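Local atomic coordinates of putative adhesin (Bacteroides fragilis NCTC 9343, PDB entry 3PET), a protein that is of unknown molecular function but, as a putative adhesin built as a right-handed beta-helix, may take part in cell adhesion. Residues I189-A192 and S198-Y201; L132-M137 and V142-T147; V53-V58 and K73-F78; N63-S68 and I83-P88. All coordinates share one frame; numbering follows the deposited sequence.

Contact 1 (I189-A192 and S198-Y201)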
loop_
_atom_site.group_PDB
_atom_site.type_symbol
_atom_site.label_atom_id
_atom_site.label_comp_id
_atom_site.label_asym_id
_atom_site.label_seq_id
_atom_site.Cartn_x
_atom_site.Cartn_y
_atom_site.Cartn_z
ATOM N N ILE A 189 -14.070 -21.833 -0.557
ATOM C CA ILE A 189 -13.162 -20.728 -0.278
ATOM C C ILE A 189 -11.802 -21.271 0.142
ATOM O O ILE A 189 -11.694 -22.093 1.050
ATOM C CB ILE A 189 -13.669 -19.633 0.717
ATOM C CG1 ILE A 189 -12.616 -18.469 0.804
ATOM C CG2 ILE A 189 -14.010 -20.216 2.123
ATOM C CD1 ILE A 189 -13.079 -17.188 1.233
ATOM N N ASP A 190 -10.769 -20.814 -0.555
ATOM C CA ASP A 190 -9.379 -21.062 -0.213
ATOM C C ASP A 190 -8.865 -19.699 0.231
ATOM O O ASP A 190 -8.850 -18.764 -0.574
ATOM C CB ASP A 190 -8.610 -21.653 -1.407
ATOM C CG ASP A 190 -7.307 -22.333 -1.030
ATOM O OD1 ASP A 190 -6.543 -21.753 -0.222
ATOM O OD2 ASP A 190 -7.033 -23.424 -1.567
ATOM N N ALA A 191 -8.581 -19.531 1.536
ATOM C CA ALA A 191 -8.168 -18.226 2.063
ATOM C C ALA A 191 -6.852 -18.331 2.810
ATOM O O ALA A 191 -6.677 -19.260 3.615
ATOM C CB ALA A 191 -9.257 -17.650 2.981
ATOM N N ALA A 192 -5.906 -17.393 2.525
ATOM C CA ALA A 192 -4.595 -17.402 3.182
ATOM C C ALA A 192 -4.205 -16.011 3.663
ATOM O O ALA A 192 -3.983 -15.126 2.840
ATOM C CB ALA A 192 -3.533 -17.944 2.227
ATOM N N SER A 198 -6.936 -8.938 7.469
ATOM C CA SER A 198 -7.834 -10.070 7.592
ATOM C C SER A 198 -8.620 -10.392 6.349
ATOM O O SER A 198 -8.817 -9.532 5.498
ATOM C CB SER A 198 -8.826 -9.789 8.716
ATOM O OG SER A 198 -8.116 -9.552 9.921
ATOM N N ILE A 199 -9.120 -11.633 6.280
ATOM C CA ILE A 199 -10.009 -12.082 5.191
ATOM C C ILE A 199 -11.381 -12.381 5.808
ATOM O O ILE A 199 -11.492 -13.188 6.732
ATOM C CB ILE A 199 -9.440 -13.282 4.376
ATOM C CG1 ILE A 199 -8.085 -12.895 3.708
ATOM C CG2 ILE A 199 -10.471 -13.779 3.347
ATOM C CD1 ILE A 199 -7.269 -14.031 3.120
ATOM N N LYS A 200 -12.404 -11.670 5.330
ATOM C CA LYS A 200 -13.779 -11.830 5.785
ATOM C C LYS A 200 -14.609 -12.356 4.630
ATOM O O LYS A 200 -14.560 -11.788 3.550
ATOM C CB LYS A 200 -14.352 -10.501 6.319
ATOM C CG LYS A 200 -13.825 -10.109 7.705
ATOM C CD LYS A 200 -14.021 -8.625 8.003
ATOM C CE LYS A 200 -13.037 -7.726 7.273
ATOM N NZ LYS A 200 -13.218 -6.294 7.637
ATOM N N TYR A 201 -15.334 -13.455 4.834
ATOM C CA TYR A 201 -16.131 -13.974 3.727
ATOM C C TYR A 201 -17.581 -14.206 4.130
ATOM O O TYR A 201 -17.863 -14.772 5.199
ATOM C CB TYR A 201 -15.516 -15.279 3.165
ATOM C CG TYR A 201 -15.489 -16.440 4.144
ATOM C CD1 TYR A 201 -14.430 -16.607 5.028
ATOM C CD2 TYR A 201 -16.495 -17.405 4.141
ATOM C CE1 TYR A 201 -14.406 -17.672 5.932
ATOM C CE2 TYR A 201 -16.469 -18.484 5.024
ATOM C CZ TYR A 201 -15.425 -18.614 5.915
ATOM O OH TYR A 201 -15.431 -19.658 6.808
#

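Contact 2 (L132-M137 and V142-T147)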
loop_
_atom_site.group_PDB
_atom_site.type_symbol
_atom_site.label_atom_id
_atom_site.label_comp_id
_atom_site.label_asym_id
_atom_site.label_seq_id
_atom_site.Cartn_x
_atom_site.Cartn_y
_atom_site.Cartn_z
ATOM N N LEU A 132 -12.696 -14.292 -12.551
ATOM C CA LEU A 132 -12.171 -12.997 -12.146
ATOM C C LEU A 132 -10.846 -13.220 -11.462
ATOM O O LEU A 132 -10.738 -14.069 -10.565
ATOM C CB LEU A 132 -13.132 -12.229 -11.220
ATOM C CG LEU A 132 -12.561 -10.963 -10.548
ATOM C CD1 LEU A 132 -12.297 -9.831 -11.561
ATOM C CD2 LEU A 132 -13.447 -10.510 -9.432
ATOM N N ASN A 133 -9.841 -12.470 -11.886
ATOM C CA ASN A 133 -8.510 -12.502 -11.303
ATOM C C ASN A 133 -8.115 -11.094 -10.923
ATOM O O ASN A 133 -8.070 -10.232 -11.792
ATOM C CB ASN A 133 -7.477 -13.133 -12.260
ATOM C CG ASN A 133 -6.131 -13.309 -11.598
ATOM O OD1 ASN A 133 -5.999 -14.004 -10.607
ATOM N ND2 ASN A 133 -5.106 -12.638 -12.087
ATOM N N VAL A 134 -7.861 -10.849 -9.621
ATOM C CA VAL A 134 -7.461 -9.539 -9.120
ATOM C C VAL A 134 -6.099 -9.674 -8.459
ATOM O O VAL A 134 -5.931 -10.469 -7.529
ATOM C CB VAL A 134 -8.509 -8.905 -8.145
ATOM C CG1 VAL A 134 -8.018 -7.572 -7.574
ATOM C CG2 VAL A 134 -9.850 -8.719 -8.824
ATOM N N GLN A 135 -5.142 -8.858 -8.913
ATOM C CA GLN A 135 -3.814 -8.761 -8.310
ATOM C C GLN A 135 -3.619 -7.312 -7.941
ATOM O O GLN A 135 -3.350 -6.485 -8.831
ATOM C CB GLN A 135 -2.716 -9.261 -9.272
ATOM C CG GLN A 135 -2.811 -10.750 -9.634
ATOM C CD GLN A 135 -2.035 -11.651 -8.711
ATOM O OE1 GLN A 135 -1.215 -11.213 -7.909
ATOM N NE2 GLN A 135 -2.249 -12.947 -8.840
ATOM N N SER A 136 -3.858 -6.960 -6.655
ATOM C CA SER A 136 -3.688 -5.557 -6.232
ATOM C C SER A 136 -2.310 -5.404 -5.652
ATOM O O SER A 136 -1.932 -6.138 -4.744
ATOM C CB SER A 136 -4.783 -5.103 -5.271
ATOM O OG SER A 136 -4.796 -5.865 -4.069
HETATM N N MSE A 137 -1.514 -4.543 -6.282
HETATM C CA MSE A 137 -0.104 -4.404 -5.945
HETATM C C MSE A 137 0.343 -2.974 -5.677
HETATM O O MSE A 137 1.511 -2.771 -5.403
HETATM C CB MSE A 137 0.730 -4.961 -7.105
HETATM C CG MSE A 137 0.595 -6.474 -7.288
HETATM SE SE MSE A 137 1.407 -6.991 -8.975
HETATM C CE MSE A 137 -0.093 -6.638 -10.088
ATOM N N VAL A 142 -9.627 -1.990 -4.166
ATOM C CA VAL A 142 -10.276 -2.594 -5.330
ATOM C C VAL A 142 -11.687 -2.982 -4.875
ATOM O O VAL A 142 -11.831 -3.863 -4.025
ATOM C CB VAL A 142 -9.491 -3.773 -5.965
ATOM C CG1 VAL A 142 -10.262 -4.386 -7.149
ATOM C CG2 VAL A 142 -8.114 -3.315 -6.417
ATOM N N LYS A 143 -12.703 -2.247 -5.346
ATOM C CA LYS A 143 -14.104 -2.481 -5.017
ATOM C C LYS A 143 -14.789 -3.188 -6.186
ATOM O O LYS A 143 -14.685 -2.739 -7.329
ATOM C CB LYS A 143 -14.820 -1.175 -4.642
ATOM C CG LYS A 143 -16.226 -1.390 -4.081
ATOM C CD LYS A 143 -16.820 -0.094 -3.563
ATOM C CE LYS A 143 -18.243 -0.272 -3.082
ATOM N NZ LYS A 143 -18.916 1.035 -2.850
ATOM N N LEU A 144 -15.459 -4.318 -5.887
ATOM C CA LEU A 144 -16.109 -5.175 -6.871
ATOM C C LEU A 144 -17.510 -5.569 -6.448
ATOM O O LEU A 144 -17.722 -6.013 -5.319
ATOM C CB LEU A 144 -15.264 -6.453 -7.063
ATOM C CG LEU A 144 -13.779 -6.257 -7.418
ATOM C CD1 LEU A 144 -12.961 -7.432 -6.985
ATOM C CD2 LEU A 144 -13.591 -5.984 -8.909
ATOM N N GLU A 145 -18.458 -5.446 -7.371
ATOM C CA GLU A 145 -19.846 -5.842 -7.163
ATOM C C GLU A 145 -20.335 -6.588 -8.409
ATOM O O GLU A 145 -20.010 -6.209 -9.533
ATOM C CB GLU A 145 -20.731 -4.628 -6.833
ATOM C CG GLU A 145 -22.189 -4.975 -6.500
ATOM C CD GLU A 145 -23.097 -5.158 -7.706
ATOM O OE1 GLU A 145 -22.850 -4.486 -8.727
ATOM O OE2 GLU A 145 -24.045 -5.975 -7.645
ATOM N N GLY A 146 -21.106 -7.645 -8.181
ATOM C CA GLY A 146 -21.668 -8.454 -9.255
ATOM C C GLY A 146 -21.556 -9.932 -8.982
ATOM O O GLY A 146 -21.731 -10.369 -7.850
ATOM N N THR A 147 -21.296 -10.712 -10.020
ATOM C CA THR A 147 -21.198 -12.169 -9.872
ATOM C C THR A 147 -19.988 -12.708 -10.634
ATOM O O THR A 147 -19.576 -12.150 -11.651
ATOM C CB THR A 147 -22.503 -12.903 -10.344
ATOM O OG1 THR A 147 -22.654 -12.779 -11.764
ATOM C CG2 THR A 147 -23.772 -12.434 -9.624
#

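Contact 3 (V53-V58 and K73-F78)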
loop_
_atom_site.group_PDB
_atom_site.type_symbol
_atom_site.label_atom_id
_atom_site.label_comp_id
_atom_site.label_asym_id
_atom_site.label_seq_id
_atom_site.Cartn_x
_atom_site.Cartn_y
_atom_site.Cartn_z
ATOM N N VAL A 53 -3.639 17.339 -21.967
ATOM C CA VAL A 53 -4.184 16.259 -22.812
ATOM C C VAL A 53 -3.115 15.842 -23.832
ATOM O O VAL A 53 -2.922 14.646 -24.067
ATOM C CB VAL A 53 -5.503 16.707 -23.505
ATOM C CG1 VAL A 53 -5.933 15.724 -24.597
ATOM C CG2 VAL A 53 -6.622 16.898 -22.480
ATOM N N ALA A 54 -2.386 16.835 -24.382
ATOM C CA ALA A 54 -1.337 16.647 -25.386
ATOM C C ALA A 54 -0.170 15.792 -24.873
ATOM O O ALA A 54 0.565 15.248 -25.696
ATOM C CB ALA A 54 -0.819 18.001 -25.870
ATOM N N LEU A 55 -0.015 15.641 -23.533
ATOM C CA LEU A 55 1.067 14.850 -22.927
ATOM C C LEU A 55 0.790 13.330 -22.963
ATOM O O LEU A 55 1.688 12.541 -22.687
ATOM C CB LEU A 55 1.315 15.272 -21.469
ATOM C CG LEU A 55 1.722 16.726 -21.195
ATOM C CD1 LEU A 55 1.901 16.939 -19.717
ATOM C CD2 LEU A 55 3.015 17.112 -21.919
ATOM N N ILE A 56 -0.432 12.926 -23.287
ATOM C CA ILE A 56 -0.792 11.505 -23.281
ATOM C C ILE A 56 -0.542 10.858 -24.645
ATOM O O ILE A 56 -1.084 11.295 -25.658
ATOM C CB ILE A 56 -2.249 11.292 -22.798
ATOM C CG1 ILE A 56 -2.432 11.903 -21.355
ATOM C CG2 ILE A 56 -2.617 9.763 -22.850
ATOM C CD1 ILE A 56 -3.797 11.836 -20.777
ATOM N N GLN A 57 0.266 9.804 -24.663
ATOM C CA GLN A 57 0.510 9.076 -25.913
ATOM C C GLN A 57 -0.452 7.890 -25.932
ATOM O O GLN A 57 -0.672 7.227 -24.912
ATOM C CB GLN A 57 1.980 8.632 -26.038
ATOM C CG GLN A 57 2.981 9.789 -26.050
ATOM C CD GLN A 57 3.596 10.019 -24.687
ATOM O OE1 GLN A 57 3.856 9.075 -23.926
ATOM N NE2 GLN A 57 3.814 11.273 -24.348
ATOM N N VAL A 58 -1.037 7.657 -27.092
ATOM C CA VAL A 58 -2.086 6.657 -27.282
ATOM C C VAL A 58 -1.695 5.681 -28.387
ATOM O O VAL A 58 -1.260 6.116 -29.438
ATOM C CB VAL A 58 -3.405 7.414 -27.640
ATOM C CG1 VAL A 58 -4.525 6.443 -28.058
ATOM C CG2 VAL A 58 -3.868 8.313 -26.481
ATOM N N LYS A 73 8.336 14.900 -17.906
ATOM C CA LYS A 73 7.667 16.206 -18.011
ATOM C C LYS A 73 7.047 16.675 -16.697
ATOM O O LYS A 73 6.175 16.010 -16.138
ATOM C CB LYS A 73 6.619 16.244 -19.136
ATOM C CG LYS A 73 7.231 16.384 -20.534
ATOM C CD LYS A 73 7.531 17.822 -20.933
ATOM C CE LYS A 73 8.673 17.902 -21.912
ATOM N NZ LYS A 73 9.975 18.113 -21.222
ATOM N N LYS A 74 7.510 17.842 -16.213
ATOM C CA LYS A 74 6.974 18.415 -14.982
ATOM C C LYS A 74 5.704 19.175 -15.309
ATOM O O LYS A 74 5.654 19.943 -16.269
ATOM C CB LYS A 74 7.980 19.318 -14.252
ATOM C CG LYS A 74 9.124 18.589 -13.555
ATOM C CD LYS A 74 10.118 19.596 -13.019
ATOM C CE LYS A 74 11.526 19.067 -12.959
ATOM N NZ LYS A 74 12.465 20.093 -12.430
ATOM N N VAL A 75 4.670 18.925 -14.524
ATOM C CA VAL A 75 3.356 19.561 -14.657
ATOM C C VAL A 75 3.007 20.171 -13.296
ATOM O O VAL A 75 3.126 19.484 -12.275
ATOM C CB VAL A 75 2.282 18.548 -15.150
ATOM C CG1 VAL A 75 0.916 19.190 -15.228
ATOM C CG2 VAL A 75 2.658 17.959 -16.497
ATOM N N ARG A 76 2.606 21.459 -13.279
ATOM C CA ARG A 76 2.214 22.162 -12.054
ATOM C C ARG A 76 1.049 21.384 -11.345
ATOM O O ARG A 76 1.184 21.062 -10.163
ATOM C CB ARG A 76 1.863 23.624 -12.361
ATOM N N ASN A 77 0.023 20.914 -12.113
ATOM C CA ASN A 77 -1.085 20.080 -11.596
ATOM C C ASN A 77 -1.831 19.349 -12.736
ATOM O O ASN A 77 -1.856 19.850 -13.862
ATOM C CB ASN A 77 -2.087 20.912 -10.774
ATOM C CG ASN A 77 -2.924 21.851 -11.615
ATOM O OD1 ASN A 77 -3.847 21.434 -12.324
ATOM N ND2 ASN A 77 -2.600 23.136 -11.577
ATOM N N PHE A 78 -2.513 18.224 -12.417
ATOM C CA PHE A 78 -3.276 17.425 -13.381
ATOM C C PHE A 78 -4.787 17.494 -13.100
ATOM O O PHE A 78 -5.516 16.512 -13.322
ATOM C CB PHE A 78 -2.798 15.959 -13.369
ATOM C CG PHE A 78 -1.370 15.719 -13.804
ATOM C CD1 PHE A 78 -1.062 15.480 -15.136
ATOM C CD2 PHE A 78 -0.340 15.678 -12.871
ATOM C CE1 PHE A 78 0.262 15.222 -15.531
ATOM C CE2 PHE A 78 0.978 15.411 -13.266
ATOM C CZ PHE A 78 1.268 15.175 -14.590
#

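Contact 4 (N63-S68 and I83-P88)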
loop_
_atom_site.group_PDB
_atom_site.type_symbol
_atom_site.label_atom_id
_atom_site.label_comp_id
_atom_site.label_asym_id
_atom_site.label_seq_id
_atom_site.Cartn_x
_atom_site.Cartn_y
_atom_site.Cartn_z
ATOM N N ASN A 63 -4.290 -6.058 -29.411
ATOM C CA ASN A 63 -5.633 -5.910 -28.834
ATOM C C ASN A 63 -5.629 -5.154 -27.480
ATOM O O ASN A 63 -6.586 -5.250 -26.712
ATOM C CB ASN A 63 -6.320 -7.292 -28.711
ATOM C CG ASN A 63 -6.600 -7.925 -30.072
ATOM O OD1 ASN A 63 -6.865 -7.250 -31.062
ATOM N ND2 ASN A 63 -6.537 -9.232 -30.167
ATOM N N THR A 64 -4.596 -4.343 -27.241
ATOM C CA THR A 64 -4.456 -3.585 -25.996
ATOM C C THR A 64 -4.354 -2.108 -26.268
ATOM O O THR A 64 -3.560 -1.680 -27.100
ATOM C CB THR A 64 -3.216 -4.058 -25.205
ATOM O OG1 THR A 64 -3.225 -5.476 -25.101
ATOM C CG2 THR A 64 -3.106 -3.426 -23.816
ATOM N N LEU A 65 -5.141 -1.326 -25.533
ATOM C CA LEU A 65 -5.051 0.119 -25.565
ATOM C C LEU A 65 -3.967 0.522 -24.576
ATOM O O LEU A 65 -4.108 0.259 -23.371
ATOM C CB LEU A 65 -6.405 0.768 -25.198
ATOM C CG LEU A 65 -6.398 2.291 -25.031
ATOM C CD1 LEU A 65 -6.116 3.003 -26.373
ATOM C CD2 LEU A 65 -7.718 2.768 -24.452
ATOM N N PHE A 66 -2.886 1.155 -25.077
ATOM C CA PHE A 66 -1.793 1.644 -24.238
ATOM C C PHE A 66 -1.886 3.143 -24.106
ATOM O O PHE A 66 -1.893 3.843 -25.108
ATOM C CB PHE A 66 -0.417 1.247 -24.821
ATOM C CG PHE A 66 -0.093 -0.227 -24.744
ATOM C CD1 PHE A 66 0.521 -0.762 -23.621
ATOM C CD2 PHE A 66 -0.353 -1.063 -25.813
ATOM C CE1 PHE A 66 0.835 -2.131 -23.563
ATOM C CE2 PHE A 66 -0.007 -2.410 -25.767
ATOM C CZ PHE A 66 0.567 -2.940 -24.642
ATOM N N LEU A 67 -1.934 3.635 -22.875
ATOM C CA LEU A 67 -1.945 5.063 -22.571
ATOM C C LEU A 67 -0.681 5.363 -21.773
ATOM O O LEU A 67 -0.449 4.741 -20.755
ATOM C CB LEU A 67 -3.213 5.453 -21.784
ATOM C CG LEU A 67 -4.571 5.047 -22.377
ATOM C CD1 LEU A 67 -5.694 5.342 -21.396
ATOM C CD2 LEU A 67 -4.837 5.762 -23.728
ATOM N N SER A 68 0.172 6.246 -22.276
ATOM C CA SER A 68 1.422 6.560 -21.600
ATOM C C SER A 68 1.677 8.056 -21.587
ATOM O O SER A 68 0.938 8.820 -22.209
ATOM C CB SER A 68 2.578 5.834 -22.274
ATOM O OG SER A 68 2.650 6.203 -23.637
ATOM N N ILE A 83 -10.356 10.517 -18.440
ATOM C CA ILE A 83 -10.163 9.591 -19.550
ATOM C C ILE A 83 -11.415 8.718 -19.654
ATOM O O ILE A 83 -11.744 8.014 -18.711
ATOM C CB ILE A 83 -8.852 8.762 -19.362
ATOM C CG1 ILE A 83 -7.611 9.699 -19.297
ATOM C CG2 ILE A 83 -8.705 7.695 -20.474
ATOM C CD1 ILE A 83 -6.338 9.092 -18.589
ATOM N N THR A 84 -12.114 8.774 -20.792
ATOM C CA THR A 84 -13.340 8.031 -21.029
ATOM C C THR A 84 -13.042 6.990 -22.094
ATOM O O THR A 84 -12.619 7.322 -23.208
ATOM C CB THR A 84 -14.468 9.012 -21.377
ATOM O OG1 THR A 84 -14.725 9.780 -20.203
ATOM C CG2 THR A 84 -15.759 8.312 -21.791
ATOM N N ILE A 85 -13.230 5.712 -21.728
ATOM C CA ILE A 85 -12.921 4.587 -22.615
ATOM C C ILE A 85 -14.180 3.729 -22.847
ATOM O O ILE A 85 -14.943 3.470 -21.916
ATOM C CB ILE A 85 -11.765 3.731 -22.010
ATOM C CG1 ILE A 85 -10.547 4.592 -21.574
ATOM C CG2 ILE A 85 -11.332 2.604 -22.980
ATOM C CD1 ILE A 85 -9.312 3.775 -20.970
ATOM N N THR A 86 -14.395 3.298 -24.091
ATOM C CA THR A 86 -15.503 2.403 -24.388
ATOM C C THR A 86 -15.089 1.424 -25.463
ATOM O O THR A 86 -14.387 1.774 -26.413
ATOM C CB THR A 86 -16.860 3.112 -24.688
ATOM O OG1 THR A 86 -17.863 2.107 -24.907
ATOM C CG2 THR A 86 -16.816 4.048 -25.845
ATOM N N SER A 87 -15.531 0.175 -25.283
ATOM C CA SER A 87 -15.299 -0.913 -26.220
ATOM C C SER A 87 -16.405 -1.974 -26.057
ATOM O O SER A 87 -17.019 -2.025 -24.991
ATOM C CB SER A 87 -13.916 -1.523 -26.004
ATOM O OG SER A 87 -13.869 -2.243 -24.779
ATOM N N PRO A 88 -16.667 -2.838 -27.071
ATOM C CA PRO A 88 -17.698 -3.879 -26.899
ATOM C C PRO A 88 -17.329 -4.934 -25.835
ATOM O O PRO A 88 -18.226 -5.493 -25.199
ATOM C CB PRO A 88 -17.782 -4.510 -28.296
ATOM C CG PRO A 88 -17.296 -3.422 -29.230
ATOM C CD PRO A 88 -16.131 -2.860 -28.448
#

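Contact 1 (I189-A192 and S198-Y201)
Tyr-201, whose ring Ile-189 covers on one face, accepts a hydrogen bond from Asn-220 ND2 at its backbone O, and its OH has a weak one with Lys-208 NZ. Ile-189 meets the tyrosine with two branches. Ile-189 CG2 stands over the face, 4.2 Å from the centroid of the Tyr-201 ring and 11° off the normal, a CH-pi contact. The other branch, with CG1 trans to the backbone N (chi1 -175°), carries Ile-189 CD1 across to the root of the ring, 3.6 Å from Tyr-201 CB. These residues line the interior of a right-handed beta-helix near its C-terminal end, where strands 188-193 and 199-202 face each other with their axes 8.5 Å apart, nearly antiparallel, and exchange no hydrogen bonds. Ile-199 comes close to Ala-191: Ala-191 CB lies 4.1 Å from Ile-199 CG2. Ile-199 CG1 lies beside its own backbone N (chi1 -60°), and Ile-199 CD1 reaches past the alanine methyl to the opposite main chain, 3.5 Å from Ala-192 O. Strand 188-193 hydrogen-bonds with strands 171-175 and 207-212, while Ile-189 and Tyr-201 both rest on Cys-183 of strand 181-185.

Contact 2 (L132-M137 and V142-T147)
Val-134 meets two residues of the facing strand, one with each methyl. Its CG1 points straight at Val-142, methyl to methyl, with 3.9 Å between Val-134 CG1 and Val-142 CG1. Its CG2 instead runs past Leu-144, the two side chains heading in opposite directions, and Val-134 CG2 comes within 3.8 Å of Leu-144 CD1. That leucine methyl is shared: Leu-132 reaches it end-on, with Leu-132 CD2 4.0 Å from Leu-144 CD1. Leu-144 can serve both because its CG sits beside the backbone N (chi1 -54°), which brings CD1 up against Val-134 CG2 and Leu-132 CD2, both on the same side of it. The serine contributes carbon rather than oxygen to the interface: Ser-136 CB lies 4.0 Å from Val-142 CG2.

No hydrogen bond crosses between the segments. The polar neighbours of the buried residues find partners beyond the two strands: Glu-145 forms a salt bridge with Arg-167 and accepts a hydrogen bond from Ser-126 N, while Asn-133 ND2 bonds to Asp-113 OD1.

The strands run nearly antiparallel (163°) with their axes 9.8 Å apart, as opposing walls of a beta-helix do. Beyond strand 142-145 the chain turns a corner at Gly-146, whose positive phi (136°) marks the bend into strand 147-155. Strand 131-136 pairs in parallel with strand 111-116 and, through Leu-132 and Val-134, with Ile-150 and Ala-152 of strand 147-155; strand 142-145 pairs in parallel with 122-128 and 161-168.

Contact 3 (V53-V58 and K73-F78)
A type I beta turn from Val-53 to Ile-56, closed by a 3.1 Å hydrogen bond from Ile-56 N to Val-53 O, presents Leu-55 to Val-75 on the irregular segment 73-78. Leucine and valine reach for each other tip to tip, and Leu-55 CD1 lies only 3.5 Å from Val-75 CG2, tighter than an ordinary methyl contact. Leu-55 CD2 comes only loosely near the aliphatic part of Lys-73, 4.5 Å from Lys-73 CG, while the ammonium end leads away. Val-75 has its two methyls engaged in different directions. Its CG2 lies beside the backbone N and faces the turn; Val-75 CG1, trans to that N (chi1 177°), stands 4.0 Å above the Phe-78 ring, over its centre. Polar backbone groups of segment 73-78 look to the second subunit, where Lys-212 NZ bonds to Lys-73 O and Thr-217 OG1 to Val-75 O. Toward the N-terminal end of the right-handed beta-helix, about 22 Å from the centre of the chain, the contact joins the loop between strands 64-69 and 82-87 to the turn before strand 56-61, with Ile-52 of the short helix 50-53 packed against both Val-75 and Phe-78.

Contact 4 (N63-S68 and I83-P88)
The interior of the N-terminal part of the beta-helix is filled here by Leu-65 and Leu-67 from strand 64-69 and Ile-83 and Ile-85 from strand 82-87. The two strands face each other nearly antiparallel (170°), their axes 10.8 Å apart, so the gap is bridged by side chains alone. Ile-85 is met by both leucines. Its CG2 faces Leu-65, with Ile-85 CG2 3.9 Å from Leu-65 CD2. Ile-85 CD1 touches both leucines, 4.0 Å from Leu-65 CD2 and also 4.0 Å from Leu-67 CD1, and each approach is tip to tip. Ile-83 behaves differently: it and Leu-67 slide past each other in opposite directions, and the touch is between Ile-83 CG2 and Leu-67 CD1 at 3.9 Å.

The leucines reach this common centre by different torsions. Leu-65 CG is trans to its backbone N (chi1 173°), whereas Leu-67 CG sits beside its own backbone N (chi1 -53°); the two choices bring Leu-65 CD2 and Leu-67 CD1 to the same isoleucine methyl. Leu-44 of strand 43-47 packs against Leu-67, Ile-83 and Ile-85, and Val-58 of strand 56-61 against both leucines. Two hydroxyls of segment 83-88 bond away from the contact, Thr-86 OG1 to Thr-35 O and Ser-87 OG to Tyr-34 OH and Thr-89 O.

Only branched aliphatic carbons meet and no hydrogen bond crosses, consistent with hydrophobic burial and van der Waals contact rather than directional bonds.

How the contacts relate
The contacts follow the length of the beta-helix. Contacts 3 and 4 lie toward the N-terminal end, their centres about 17 Å apart, and touch: Gln-57 N lies 2.7 Å from Ser-68 O, a probable hydrogen bond between strands 56-61 and 64-69, and Val-58 CG2 packs 3.9 Å from Leu-67 CD2. Contact 2 lies near the middle of the chain, about 19 Å from contact 4 and about 14 Å from contact 1 between centres. Contacts 1 and 3, about 40 Å apart between centres, fall on opposite sides of the chain's centre. Contacts 1, 2 and 4 fill the interior; contact 3, partly buried, adjoins the second subunit and an acetate probably from the crystallisation liquor.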